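Local coordinates for protein cytochrome C (Marichromatium purpuratum 984, PDB 5LO9) that probably acts as a thiosulfate dehydrogenase and tetrathionate reductase, oxidising thiosulfate to tetrathionate and passing the electrons through covalently bound c-type hemes, at residues Y146-L151 with E178-A183; R269-D274 with D284-G289; P380-P385 with A442-A447. All blocks are in the same frame, centred on the assembly; numbering follows the deposited sequence.

Contact 1 of 3, residues Y146-L151 with E178-A183; sequences YLLAQL and EQRALA. With HEC (heme c), chain C.
Ala-183 sets its CB against Leu-147 CB at 3.9 Å and against Leu-148 CB at 4.1 Å, and this small methyl marks where two helices of a cytochrome c domain come together. Helices 144-156 and 176-187 run roughly antiparallel, their N-to-C directions 144° apart, and the local axes approach to 8.8 Å. All three side chains are apolar, and the short alanine lets the two backbones draw close, with the CA atoms of Leu-147 and Ala-183 nearest each other.

The rest of the apolar packing comes from the leucines. Leu-148 has CG anti to its N (chi1 179°), which swings its forked end toward the partner helix: CD1 meets Gln-179 CB at 3.7 Å with the two side chains about perpendicular, while CD2 lies 4.0 Å from CG of Arg-180. The arginine contributes only aliphatic chain here, its NH2 forming a salt bridge with Asp-177. Leu-151 backs onto the extended Gln-179, its CB 4.0 Å from the amide carbon CD.

Tyr-146 points away from helix 176-187, Gln-150 reaches the heme of Cys-21 and Cys-24, and Leu-147 and Leu-151 line the pocket of the second heme, that of Cys-121 and Cys-124. Tyr-146 OH is hydrogen-bonded to Arg-60 and to a propionate of this second heme, and Gln-150 CG rests over one face of the tyrosine ring, displaced toward the rim. The amide of Gln-150 is held at both ends: OE1 takes a hydrogen bond from Arg-159, and NE2 donates to propionate oxygen O2D of the first heme, 3.0 Å away at an N-H...O angle of 139°.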
loop_
_atom_site.group_PDB
_atom_site.type_symbol
_atom_site.label_atom_id
_atom_site.label_comp_id
_atom_site.label_asym_id
_atom_site.label_seq_id
_atom_site.Cartn_x
_atom_site.Cartn_y
_atom_site.Cartn_z
ATOM N N TYR A 146 12.220 -22.342 -42.213
ATOM C CA TYR A 146 11.714 -21.149 -42.894
ATOM C C TYR A 146 11.832 -19.913 -42.013
ATOM O O TYR A 146 12.308 -18.855 -42.455
ATOM C CB TYR A 146 10.269 -21.351 -43.302
ATOM C CG TYR A 146 9.702 -20.110 -43.930
ATOM C CD1 TYR A 146 10.164 -19.656 -45.148
ATOM C CD2 TYR A 146 8.721 -19.381 -43.298
ATOM C CE1 TYR A 146 9.648 -18.490 -45.735
ATOM C CE2 TYR A 146 8.199 -18.211 -43.866
ATOM C CZ TYR A 146 8.682 -17.775 -45.078
ATOM O OH TYR A 146 8.176 -16.635 -45.636
ATOM N N LEU A 147 11.374 -20.028 -40.761
ATOM C CA LEU A 147 11.501 -18.927 -39.808
ATOM C C LEU A 147 12.959 -18.509 -39.633
ATOM O O LEU A 147 13.275 -17.307 -39.631
ATOM C CB LEU A 147 10.887 -19.328 -38.466
ATOM C CG LEU A 147 9.369 -19.462 -38.454
ATOM C CD1 LEU A 147 8.950 -20.216 -37.259
ATOM C CD2 LEU A 147 8.759 -18.100 -38.436
ATOM N N LEU A 148 13.865 -19.479 -39.489
ATOM C CA LEU A 148 15.258 -19.122 -39.264
ATOM C C LEU A 148 15.855 -18.455 -40.505
ATOM O O LEU A 148 16.662 -17.520 -40.398
ATOM C CB LEU A 148 16.067 -20.360 -38.884
ATOM C CG LEU A 148 17.575 -20.132 -38.626
ATOM C CD1 LEU A 148 17.833 -19.037 -37.564
ATOM C CD2 LEU A 148 18.266 -21.410 -38.237
ATOM N N ALA A 149 15.469 -18.912 -41.697
ATOM C CA ALA A 149 15.971 -18.275 -42.909
ATOM C C ALA A 149 15.545 -16.806 -42.972
ATOM O O ALA A 149 16.363 -15.926 -43.265
ATOM C CB ALA A 149 15.478 -19.036 -44.139
ATOM N N GLN A 150 14.269 -16.514 -42.687
ATOM C CA GLN A 150 13.826 -15.126 -42.746
ATOM C C GLN A 150 14.614 -14.256 -41.767
ATOM O O GLN A 150 15.026 -13.132 -42.097
ATOM C CB GLN A 150 12.329 -15.041 -42.444
ATOM C CG GLN A 150 11.437 -15.878 -43.334
ATOM C CD GLN A 150 11.859 -15.910 -44.790
ATOM O OE1 GLN A 150 11.846 -14.897 -45.475
ATOM N NE2 GLN A 150 12.201 -17.076 -45.272
ATOM N N LEU A 151 14.835 -14.753 -40.549
ATOM C CA LEU A 151 15.537 -13.929 -39.581
ATOM C C LEU A 151 16.977 -13.726 -40.017
ATOM O O LEU A 151 17.516 -12.619 -39.922
ATOM C CB LEU A 151 15.464 -14.556 -38.187
ATOM C CG LEU A 151 14.106 -14.624 -37.488
ATOM C CD1 LEU A 151 14.239 -15.405 -36.148
ATOM C CD2 LEU A 151 13.552 -13.235 -37.249
ATOM N N GLU A 178 19.557 -16.662 -30.338
ATOM C CA GLU A 178 18.175 -16.259 -30.125
ATOM C C GLU A 178 17.343 -16.552 -31.358
ATOM O O GLU A 178 16.183 -16.962 -31.240
ATOM C CB GLU A 178 18.114 -14.779 -29.745
ATOM C CG GLU A 178 18.604 -14.515 -28.339
ATOM C CD GLU A 178 18.992 -13.069 -28.106
ATOM O OE1 GLU A 178 19.353 -12.395 -29.088
ATOM O OE2 GLU A 178 18.972 -12.608 -26.946
ATOM N N GLN A 179 17.937 -16.401 -32.550
ATOM C CA GLN A 179 17.204 -16.687 -33.778
ATOM C C GLN A 179 16.772 -18.142 -33.836
ATOM O O GLN A 179 15.604 -18.437 -34.140
ATOM C CB GLN A 179 18.047 -16.339 -34.988
ATOM C CG GLN A 179 18.202 -14.851 -35.163
ATOM C CD GLN A 179 19.042 -14.488 -36.344
ATOM O OE1 GLN A 179 19.526 -15.370 -37.063
ATOM N NE2 GLN A 179 19.178 -13.180 -36.599
ATOM N N ARG A 180 17.670 -19.062 -33.463
ATOM C CA ARG A 180 17.299 -20.472 -33.464
ATOM C C ARG A 180 16.218 -20.749 -32.430
ATOM O O ARG A 180 15.195 -21.384 -32.743
ATOM C CB ARG A 180 18.534 -21.352 -33.225
ATOM C CG ARG A 180 19.509 -21.381 -34.416
ATOM C CD ARG A 180 20.674 -22.324 -34.184
ATOM N NE ARG A 180 21.718 -21.642 -33.423
ATOM C CZ ARG A 180 22.692 -20.898 -33.962
ATOM N NH1 ARG A 180 22.785 -20.720 -35.294
ATOM N NH2 ARG A 180 23.577 -20.314 -33.154
ATOM N N ALA A 181 16.374 -20.192 -31.225
ATOM C CA ALA A 181 15.403 -20.477 -30.179
ATOM C C ALA A 181 14.026 -19.952 -30.554
ATOM O O ALA A 181 13.023 -20.656 -30.394
ATOM C CB ALA A 181 15.873 -19.876 -28.865
ATOM N N LEU A 182 13.971 -18.715 -31.064
ATOM C CA LEU A 182 12.720 -18.119 -31.516
ATOM C C LEU A 182 12.117 -18.920 -32.646
ATOM O O LEU A 182 10.895 -19.031 -32.756
ATOM C CB LEU A 182 12.951 -16.678 -31.951
ATOM C CG LEU A 182 13.163 -15.769 -30.731
ATOM C CD1 LEU A 182 13.881 -14.506 -31.052
ATOM C CD2 LEU A 182 11.842 -15.413 -30.157
ATOM N N ALA A 183 12.942 -19.432 -33.538
ATOM C CA ALA A 183 12.384 -20.226 -34.617
ATOM C C ALA A 183 11.834 -21.532 -34.084
ATOM O O ALA A 183 10.746 -21.972 -34.478
ATOM C CB ALA A 183 13.439 -20.470 -35.678
HETATM FE FE HEC C . 6.603 -21.255 -52.674
HETATM C CHA HEC C . 7.883 -19.285 -50.092
HETATM C CHB HEC C . 3.695 -19.250 -52.767
HETATM C CHC HEC C . 5.482 -23.004 -55.505
HETATM C CHD HEC C . 9.377 -23.417 -52.434
HETATM N NA HEC C . 5.899 -19.579 -51.629
HETATM C C1A HEC C . 6.556 -18.947 -50.633
HETATM C C2A HEC C . 5.812 -17.773 -50.090
HETATM C C3A HEC C . 4.591 -17.775 -50.894
HETATM C C4A HEC C . 4.742 -18.933 -51.802
HETATM C CMA HEC C . 3.474 -16.801 -50.771
HETATM C CAA HEC C . 6.175 -16.801 -48.984
HETATM C CBA HEC C . 5.549 -17.350 -47.716
HETATM C CGA HEC C . 5.506 -16.410 -46.528
HETATM O O1A HEC C . 5.214 -16.911 -45.415
HETATM O O2A HEC C . 5.743 -15.190 -46.654
HETATM N NB HEC C . 4.909 -21.155 -53.885
HETATM C C1B HEC C . 3.881 -20.312 -53.748
HETATM C C2B HEC C . 2.847 -20.504 -54.772
HETATM C C3B HEC C . 3.363 -21.606 -55.588
HETATM C C4B HEC C . 4.652 -21.927 -54.956
HETATM C CMB HEC C . 1.569 -19.754 -54.893
HETATM C CAB HEC C . 2.740 -22.216 -56.802
HETATM C CBB HEC C . 2.540 -21.118 -57.835
HETATM N NC HEC C . 7.299 -22.901 -53.750
HETATM C C1C HEC C . 6.732 -23.428 -54.843
HETATM C C2C HEC C . 7.475 -24.594 -55.357
HETATM C C3C HEC C . 8.606 -24.728 -54.447
HETATM C C4C HEC C . 8.387 -23.630 -53.489
HETATM C CMC HEC C . 7.112 -25.427 -56.533
HETATM C CAC HEC C . 9.731 -25.721 -54.440
HETATM C CBC HEC C . 10.404 -25.793 -55.770
HETATM N ND HEC C . 8.317 -21.333 -51.493
HETATM C C1D HEC C . 9.282 -22.254 -51.557
HETATM C C2D HEC C . 10.356 -22.032 -50.581
HETATM C C3D HEC C . 9.941 -20.828 -49.879
HETATM C C4D HEC C . 8.659 -20.462 -50.537
HETATM C CMD HEC C . 11.591 -22.842 -50.368
HETATM C CAD HEC C . 10.730 -20.125 -48.814
HETATM C CBD HEC C . 11.344 -18.934 -49.553
HETATM C CGD HEC C . 12.214 -18.103 -48.657
HETATM O O1D HEC C . 12.341 -16.864 -48.880
HETATM O O2D HEC C . 12.789 -18.720 -47.745
#

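Contact 2 of 3, residues R269-D274 with D284-G289; sequences RHTNTD and DQTCAG. With HEC (heme c), chain F.
Arg-269 lies against Ala-288 and then continues to a heme propionate, so one side chain joins the end of helix 256-269 to the Cys-Ala-Gly-Cys-His heme-binding motif that starts at Cys-287. Its CB initially points away from segment 284-289. CG, anti to the backbone N (chi1 179°), sits over one face of the His-270 ring, toward the rim. Bends at chi2 and chi3 then fold the chain back: CD is 4.0 Å and NE 3.5 Å from Ala-288 CB, and the guanidinium turns one face to that methyl, which stands over its centre, 3.3 Å from CZ. The edge is used for the heme. NH2 donates to O1D of the propionate at 2.7 Å and 162°, and NH1 donates to O2D at 3.2 Å and 152°, with a weaker second bond from NH1 to O1D. Two nitrogens thus grip both oxygens of one carboxylate. Gln-285 is a further binding residue of this heme, its NE2 directed to the other propionate; the iron is held by His-406 and Met-450.

Behind the arginine, Thr-271 OG1 accepts a hydrogen bond from Cys-287 N at 3.2 Å and is also hydrogen-bonded to Leu-267 O. Asn-272 brings CB to 3.3 Å from Gln-285 O and OD1 to the methyl CG2 of Thr-286; its ND2 is hydrogen-bonded to Gly-417 O.

The backbone entering the motif is tied to Thr-271 where Cys-287 attaches to one heme, while the next residue, Ala-288, lies under the arginine that holds another. The arginine's positive charge would be expected to stabilise the ionised propionate and perhaps raise that heme's reduction potential.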
loop_
_atom_site.group_PDB
_atom_site.type_symbol
_atom_site.label_atom_id
_atom_site.label_comp_id
_atom_site.label_asym_id
_atom_site.label_seq_id
_atom_site.Cartn_x
_atom_site.Cartn_y
_atom_site.Cartn_z
ATOM N N ARG A 269 -2.244 -7.398 -17.972
ATOM C CA ARG A 269 -2.012 -7.666 -19.382
ATOM C C ARG A 269 -3.289 -8.078 -20.127
ATOM O O ARG A 269 -3.421 -7.821 -21.334
ATOM C CB ARG A 269 -0.945 -8.767 -19.488
ATOM C CG ARG A 269 -0.561 -9.222 -20.876
ATOM C CD ARG A 269 0.191 -8.158 -21.638
ATOM N NE ARG A 269 -0.692 -7.290 -22.410
ATOM C CZ ARG A 269 -0.292 -6.366 -23.278
ATOM N NH1 ARG A 269 0.999 -6.155 -23.522
ATOM N NH2 ARG A 269 -1.206 -5.641 -23.895
ATOM N N HIS A 270 -4.232 -8.724 -19.456
ATOM C CA HIS A 270 -5.420 -9.242 -20.123
ATOM C C HIS A 270 -6.673 -8.706 -19.460
ATOM O O HIS A 270 -7.652 -9.419 -19.293
ATOM C CB HIS A 270 -5.407 -10.763 -20.138
ATOM C CG HIS A 270 -4.179 -11.345 -20.786
ATOM N ND1 HIS A 270 -4.066 -11.523 -22.149
ATOM C CD2 HIS A 270 -3.003 -11.759 -20.258
ATOM C CE1 HIS A 270 -2.888 -12.051 -22.428
ATOM N NE2 HIS A 270 -2.218 -12.198 -21.300
ATOM N N THR A 271 -6.651 -7.409 -19.126
ATOM C CA THR A 271 -7.683 -6.820 -18.286
ATOM C C THR A 271 -9.071 -7.053 -18.863
ATOM O O THR A 271 -10.040 -7.287 -18.119
ATOM C CB THR A 271 -7.444 -5.322 -18.136
ATOM O OG1 THR A 271 -6.035 -5.035 -18.091
ATOM C CG2 THR A 271 -8.074 -4.852 -16.844
ATOM N N ASN A 272 -9.181 -7.027 -20.186
ATOM C CA ASN A 272 -10.484 -7.002 -20.830
ATOM C C ASN A 272 -11.055 -8.393 -21.075
ATOM O O ASN A 272 -12.249 -8.508 -21.371
ATOM C CB ASN A 272 -10.380 -6.268 -22.163
ATOM C CG ASN A 272 -9.556 -7.027 -23.152
ATOM O OD1 ASN A 272 -8.398 -7.332 -22.911
ATOM N ND2 ASN A 272 -10.184 -7.432 -24.232
ATOM N N THR A 273 -10.241 -9.436 -20.949
ATOM C CA THR A 273 -10.657 -10.794 -21.256
ATOM C C THR A 273 -10.668 -11.745 -20.070
ATOM O O THR A 273 -11.333 -12.788 -20.144
ATOM C CB THR A 273 -9.743 -11.401 -22.319
ATOM O OG1 THR A 273 -8.437 -11.568 -21.758
ATOM C CG2 THR A 273 -9.672 -10.491 -23.483
ATOM N N ASP A 274 -9.919 -11.460 -19.020
ATOM C CA ASP A 274 -9.904 -12.345 -17.871
ATOM C C ASP A 274 -11.268 -12.341 -17.169
ATOM O O ASP A 274 -11.846 -11.264 -16.925
ATOM C CB ASP A 274 -8.807 -11.928 -16.900
ATOM C CG ASP A 274 -8.616 -12.933 -15.788
ATOM O OD1 ASP A 274 -7.731 -13.809 -15.928
ATOM O OD2 ASP A 274 -9.359 -12.844 -14.781
ATOM N N ASP A 284 -12.192 -1.883 -24.927
ATOM C CA ASP A 284 -11.214 -2.810 -25.475
ATOM C C ASP A 284 -9.805 -2.297 -25.193
ATOM O O ASP A 284 -9.024 -2.037 -26.104
ATOM C CB ASP A 284 -11.466 -3.029 -26.972
ATOM C CG ASP A 284 -12.756 -3.824 -27.241
ATOM O OD1 ASP A 284 -13.134 -4.651 -26.381
ATOM O OD2 ASP A 284 -13.357 -3.667 -28.323
ATOM N N GLN A 285 -9.477 -2.224 -23.908
ATOM C CA GLN A 285 -8.220 -1.712 -23.413
ATOM C C GLN A 285 -7.652 -2.714 -22.421
ATOM O O GLN A 285 -8.357 -3.607 -21.949
ATOM C CB GLN A 285 -8.412 -0.371 -22.731
ATOM C CG GLN A 285 -9.050 0.681 -23.617
ATOM C CD GLN A 285 -8.183 1.191 -24.765
ATOM O OE1 GLN A 285 -8.642 1.274 -25.901
ATOM N NE2 GLN A 285 -6.966 1.593 -24.466
ATOM N N THR A 286 -6.361 -2.566 -22.128
ATOM C CA THR A 286 -5.726 -3.229 -21.003
ATOM C C THR A 286 -4.772 -2.237 -20.358
ATOM O O THR A 286 -4.300 -1.295 -20.998
ATOM C CB THR A 286 -4.934 -4.485 -21.381
ATOM O OG1 THR A 286 -3.784 -4.107 -22.154
ATOM C CG2 THR A 286 -5.771 -5.514 -22.154
ATOM N N CYS A 287 -4.459 -2.493 -19.085
ATOM C CA CYS A 287 -3.514 -1.652 -18.362
ATOM C C CYS A 287 -2.199 -1.598 -19.118
ATOM O O CYS A 287 -1.551 -0.549 -19.200
ATOM C CB CYS A 287 -3.259 -2.207 -16.950
ATOM S SG CYS A 287 -4.674 -2.732 -15.893
ATOM N N ALA A 288 -1.788 -2.742 -19.657
ATOM C CA ALA A 288 -0.482 -2.887 -20.270
ATOM C C ALA A 288 -0.325 -2.023 -21.515
ATOM O O ALA A 288 0.811 -1.721 -21.905
ATOM C CB ALA A 288 -0.269 -4.361 -20.629
ATOM N N GLY A 289 -1.437 -1.628 -22.138
ATOM C CA GLY A 289 -1.378 -0.886 -23.380
ATOM C C GLY A 289 -0.911 0.547 -23.211
ATOM O O GLY A 289 -0.449 1.170 -24.171
HETATM FE FE HEC F . 0.715 2.783 -30.680
HETATM C CHA HEC F . -0.365 1.725 -27.533
HETATM C CHB HEC F . -0.475 6.012 -30.071
HETATM C CHC HEC F . 2.179 3.849 -33.630
HETATM C CHD HEC F . 1.356 -0.568 -31.591
HETATM N NA HEC F . -0.263 3.707 -29.087
HETATM C C1A HEC F . -0.621 3.122 -27.934
HETATM C C2A HEC F . -1.331 4.069 -27.030
HETATM C C3A HEC F . -1.346 5.321 -27.764
HETATM C C4A HEC F . -0.663 4.979 -29.040
HETATM C CMA HEC F . -1.929 6.617 -27.290
HETATM C CAA HEC F . -1.890 3.871 -25.659
HETATM C CBA HEC F . -3.375 4.244 -25.700
HETATM C CGA HEC F . -4.306 3.086 -25.463
HETATM O O1A HEC F . -3.818 1.970 -25.232
HETATM O O2A HEC F . -5.532 3.323 -25.524
HETATM N NB HEC F . 0.831 4.606 -31.660
HETATM C C1B HEC F . 0.303 5.763 -31.281
HETATM C C2B HEC F . 0.590 6.865 -32.226
HETATM C C3B HEC F . 1.383 6.228 -33.273
HETATM C C4B HEC F . 1.484 4.828 -32.800
HETATM C CMB HEC F . 0.147 8.279 -32.131
HETATM C CAB HEC F . 1.989 6.841 -34.507
HETATM C CBB HEC F . 2.938 7.920 -34.042
HETATM N NC HEC F . 1.594 1.824 -32.318
HETATM C C1C HEC F . 2.113 2.414 -33.384
HETATM C C2C HEC F . 2.614 1.473 -34.399
HETATM C C3C HEC F . 2.375 0.169 -33.814
HETATM C C4C HEC F . 1.718 0.510 -32.525
HETATM C CMC HEC F . 3.210 1.819 -35.724
HETATM C CAC HEC F . 2.623 -1.219 -34.348
HETATM C CBC HEC F . 3.998 -1.534 -34.833
HETATM N ND HEC F . 0.548 0.935 -29.726
HETATM C C1D HEC F . 0.860 -0.267 -30.234
HETATM C C2D HEC F . 0.642 -1.353 -29.240
HETATM C C3D HEC F . 0.155 -0.672 -28.053
HETATM C C4D HEC F . 0.139 0.739 -28.461
HETATM C CMD HEC F . 0.868 -2.814 -29.380
HETATM C CAD HEC F . -0.233 -1.310 -26.765
HETATM C CBD HEC F . 1.069 -1.657 -26.048
HETATM C CGD HEC F . 1.002 -3.007 -25.346
HETATM O O1D HEC F . 0.003 -3.745 -25.417
HETATM O O2D HEC F . 1.994 -3.378 -24.712
#

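Contact 3 of 3, residues P380-P385 with A442-A447; sequences PRLQPP and AAAFIA. With HEC (heme c), chain F.
Helix 439-449, which leads to the axial ligand Met-450, is flanked by the loop 380-385, where Leu-382 packs on Ala-443, Ala-444 and Ala-447. These three alanines present a low surface of methyls. Leu-382 enters it with CG anti to its carbonyl carbon (chi1 -54°), and its two branches divide the work: CD1 lies 3.9 Å from Ala-443 CB and 3.8 Å from Ala-443 O, whereas CD2 goes to Ala-447 CB at 4.3 Å, one helical turn further on. Leu-382 also touches Trp-464 of helix 460-470, so it is held between two helices.

At Pro-380 the packing gives way to a water bridge. Ala-444 CB touches Pro-380 O, and the CA atoms nearest each other are those of Arg-381 and Ala-444. A water donates hydrogen bonds to two carbonyls at once, Pro-380 O at 2.7 Å and Ala-444 O at 2.7 Å, bridging loop and helix without any direct bond between their peptides.

Other side chains of the same helix reach the heme attached through Cys-402 and Cys-405. Phe-445 brings CE2 to 3.3 Å from pyrrole carbon C2A, and pyrrole carbon C4A lies in the plane of its ring beyond the edge. Ile-446 CD1 meets the methyl CMB at 3.5 Å. The ring of Phe-445 also meets that of Tyr-379, at about 60° between planes.

The join is therefore mainly apolar, and its main polar link is a water-mediated pair of carbonyls; two carbonyls cannot bond directly to each other, which is consistent with a water donating to both.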
loop_
_atom_site.group_PDB
_atom_site.type_symbol
_atom_site.label_atom_id
_atom_site.label_comp_id
_atom_site.label_asym_id
_atom_site.label_seq_id
_atom_site.Cartn_x
_atom_site.Cartn_y
_atom_site.Cartn_z
ATOM N N PRO A 380 7.659 11.638 -19.923
ATOM C CA PRO A 380 8.476 12.871 -19.933
ATOM C C PRO A 380 7.666 14.050 -20.448
ATOM O O PRO A 380 7.161 14.029 -21.575
ATOM C CB PRO A 380 9.635 12.525 -20.868
ATOM C CG PRO A 380 9.670 11.024 -20.877
ATOM C CD PRO A 380 8.260 10.572 -20.747
ATOM N N ARG A 381 7.526 15.069 -19.611
ATOM C CA ARG A 381 6.760 16.247 -19.993
ATOM C C ARG A 381 7.491 17.023 -21.084
ATOM O O ARG A 381 8.722 17.127 -21.081
ATOM C CB ARG A 381 6.526 17.136 -18.775
ATOM C CG ARG A 381 5.282 18.038 -18.853
ATOM C CD ARG A 381 5.071 18.828 -17.537
ATOM N NE ARG A 381 5.390 18.003 -16.363
ATOM C CZ ARG A 381 4.514 17.312 -15.632
ATOM N NH1 ARG A 381 3.215 17.350 -15.926
ATOM N NH2 ARG A 381 4.945 16.585 -14.593
ATOM N N LEU A 382 6.713 17.544 -22.031
ATOM C CA LEU A 382 7.184 18.329 -23.161
ATOM C C LEU A 382 6.939 19.808 -22.923
ATOM O O LEU A 382 5.996 20.187 -22.222
ATOM C CB LEU A 382 6.442 17.945 -24.438
ATOM C CG LEU A 382 6.433 16.485 -24.841
ATOM C CD1 LEU A 382 5.581 16.323 -26.094
ATOM C CD2 LEU A 382 7.817 16.046 -25.068
ATOM N N GLN A 383 7.764 20.646 -23.551
ATOM C CA GLN A 383 7.495 22.078 -23.538
ATOM C C GLN A 383 6.295 22.381 -24.423
ATOM O O GLN A 383 6.195 21.843 -25.538
ATOM C CB GLN A 383 8.733 22.868 -23.961
ATOM C CG GLN A 383 8.490 24.402 -24.037
ATOM C CD GLN A 383 8.412 25.152 -22.673
ATOM O OE1 GLN A 383 7.610 26.093 -22.525
ATOM N NE2 GLN A 383 9.249 24.759 -21.689
ATOM N N PRO A 384 5.328 23.164 -23.958
ATOM C CA PRO A 384 4.156 23.413 -24.768
ATOM C C PRO A 384 4.537 24.247 -25.973
ATOM O O PRO A 384 5.449 25.087 -25.899
ATOM C CB PRO A 384 3.213 24.175 -23.828
ATOM C CG PRO A 384 4.089 24.773 -22.820
ATOM C CD PRO A 384 5.205 23.814 -22.641
ATOM N N PRO A 385 3.888 24.037 -27.109
ATOM C CA PRO A 385 4.282 24.734 -28.335
ATOM C C PRO A 385 3.827 26.186 -28.335
ATOM O O PRO A 385 2.662 26.488 -28.058
ATOM C CB PRO A 385 3.586 23.931 -29.441
ATOM C CG PRO A 385 2.431 23.252 -28.766
ATOM C CD PRO A 385 2.629 23.297 -27.266
ATOM N N ALA A 442 -1.114 12.818 -23.685
ATOM C CA ALA A 442 -0.917 11.884 -24.785
ATOM C C ALA A 442 0.288 12.274 -25.623
ATOM O O ALA A 442 0.987 11.407 -26.164
ATOM C CB ALA A 442 -2.160 11.807 -25.646
ATOM N N ALA A 443 0.557 13.564 -25.751
ATOM C CA ALA A 443 1.736 13.944 -26.515
ATOM C C ALA A 443 2.990 13.439 -25.833
ATOM O O ALA A 443 3.924 12.956 -26.485
ATOM C CB ALA A 443 1.800 15.454 -26.685
ATOM N N ALA A 444 3.027 13.522 -24.512
ATOM C CA ALA A 444 4.209 13.037 -23.837
ATOM C C ALA A 444 4.331 11.526 -23.959
ATOM O O ALA A 444 5.431 10.996 -24.146
ATOM C CB ALA A 444 4.169 13.471 -22.396
ATOM N N PHE A 445 3.221 10.809 -23.880
ATOM C CA PHE A 445 3.305 9.375 -24.076
ATOM C C PHE A 445 3.856 9.055 -25.448
ATOM O O PHE A 445 4.785 8.248 -25.585
ATOM C CB PHE A 445 1.947 8.736 -23.911
ATOM C CG PHE A 445 1.936 7.273 -24.246
ATOM C CD1 PHE A 445 2.501 6.364 -23.397
ATOM C CD2 PHE A 445 1.350 6.820 -25.412
ATOM C CE1 PHE A 445 2.477 5.011 -23.689
ATOM C CE2 PHE A 445 1.332 5.482 -25.712
ATOM C CZ PHE A 445 1.900 4.569 -24.841
ATOM N N ILE A 446 3.287 9.695 -26.473
ATOM C CA ILE A 446 3.618 9.378 -27.862
ATOM C C ILE A 446 5.091 9.677 -28.167
ATOM O O ILE A 446 5.822 8.830 -28.725
ATOM C CB ILE A 446 2.674 10.147 -28.808
ATOM C CG1 ILE A 446 1.290 9.479 -28.828
ATOM C CG2 ILE A 446 3.290 10.284 -30.223
ATOM C CD1 ILE A 446 0.182 10.373 -29.331
ATOM N N ALA A 447 5.531 10.904 -27.865
ATOM C CA ALA A 447 6.900 11.303 -28.182
ATOM C C ALA A 447 7.890 10.290 -27.671
ATOM O O ALA A 447 8.866 9.963 -28.361
ATOM C CB ALA A 447 7.232 12.651 -27.568
HETATM FE FE HEC F . 0.715 2.783 -30.680
HETATM C CHA HEC F . -0.365 1.725 -27.533
HETATM C CHB HEC F . -0.475 6.012 -30.071
HETATM C CHC HEC F . 2.179 3.849 -33.630
HETATM C CHD HEC F . 1.356 -0.568 -31.591
HETATM N NA HEC F . -0.263 3.707 -29.087
HETATM C C1A HEC F . -0.621 3.122 -27.934
HETATM C C2A HEC F . -1.331 4.069 -27.030
HETATM C C3A HEC F . -1.346 5.321 -27.764
HETATM C C4A HEC F . -0.663 4.979 -29.040
HETATM C CMA HEC F . -1.929 6.617 -27.290
HETATM C CAA HEC F . -1.890 3.871 -25.659
HETATM C CBA HEC F . -3.375 4.244 -25.700
HETATM C CGA HEC F . -4.306 3.086 -25.463
HETATM O O1A HEC F . -3.818 1.970 -25.232
HETATM O O2A HEC F . -5.532 3.323 -25.524
HETATM N NB HEC F . 0.831 4.606 -31.660
HETATM C C1B HEC F . 0.303 5.763 -31.281
HETATM C C2B HEC F . 0.590 6.865 -32.226
HETATM C C3B HEC F . 1.383 6.228 -33.273
HETATM C C4B HEC F . 1.484 4.828 -32.800
HETATM C CMB HEC F . 0.147 8.279 -32.131
HETATM C CAB HEC F . 1.989 6.841 -34.507
HETATM C CBB HEC F . 2.938 7.920 -34.042
HETATM N NC HEC F . 1.594 1.824 -32.318
HETATM C C1C HEC F . 2.113 2.414 -33.384
HETATM C C2C HEC F . 2.614 1.473 -34.399
HETATM C C3C HEC F . 2.375 0.169 -33.814
HETATM C C4C HEC F . 1.718 0.510 -32.525
HETATM C CMC HEC F . 3.210 1.819 -35.724
HETATM C CAC HEC F . 2.623 -1.219 -34.348
HETATM C CBC HEC F . 3.998 -1.534 -34.833
HETATM N ND HEC F . 0.548 0.935 -29.726
HETATM C C1D HEC F . 0.860 -0.267 -30.234
HETATM C C2D HEC F . 0.642 -1.353 -29.240
HETATM C C3D HEC F . 0.155 -0.672 -28.053
HETATM C C4D HEC F . 0.139 0.739 -28.461
HETATM C CMD HEC F . 0.868 -2.814 -29.380
HETATM C CAD HEC F . -0.233 -1.310 -26.765
HETATM C CBD HEC F . 1.069 -1.657 -26.048
HETATM C CGD HEC F . 1.002 -3.007 -25.346
HETATM O O1D HEC F . 0.003 -3.745 -25.417
HETATM O O2D HEC F . 1.994 -3.378 -24.712
HETATM O O HOH W 1 7.609 12.579 -23.774
#

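From the N terminus the three contacts follow in series, none nested in or crossing another. Contact 1 closes 26 intervening residues, half of them helical, within one cytochrome c domain. The chain then passes residues 193-236, which are not modelled, before contact 2 ties off a nine-residue loop between helices 256-269 and 292-295. Contact 3 spans 56 residues, joining the segment after helix 351-363 to helix 439-449. Contacts 2 and 3, their centres 24 Å apart, meet where Gly-289 O lies 4.2 Å from Phe-445 CZ, and both touch the same heme. Contact 1 stands apart, its centre about 29 Å from that of contact 2.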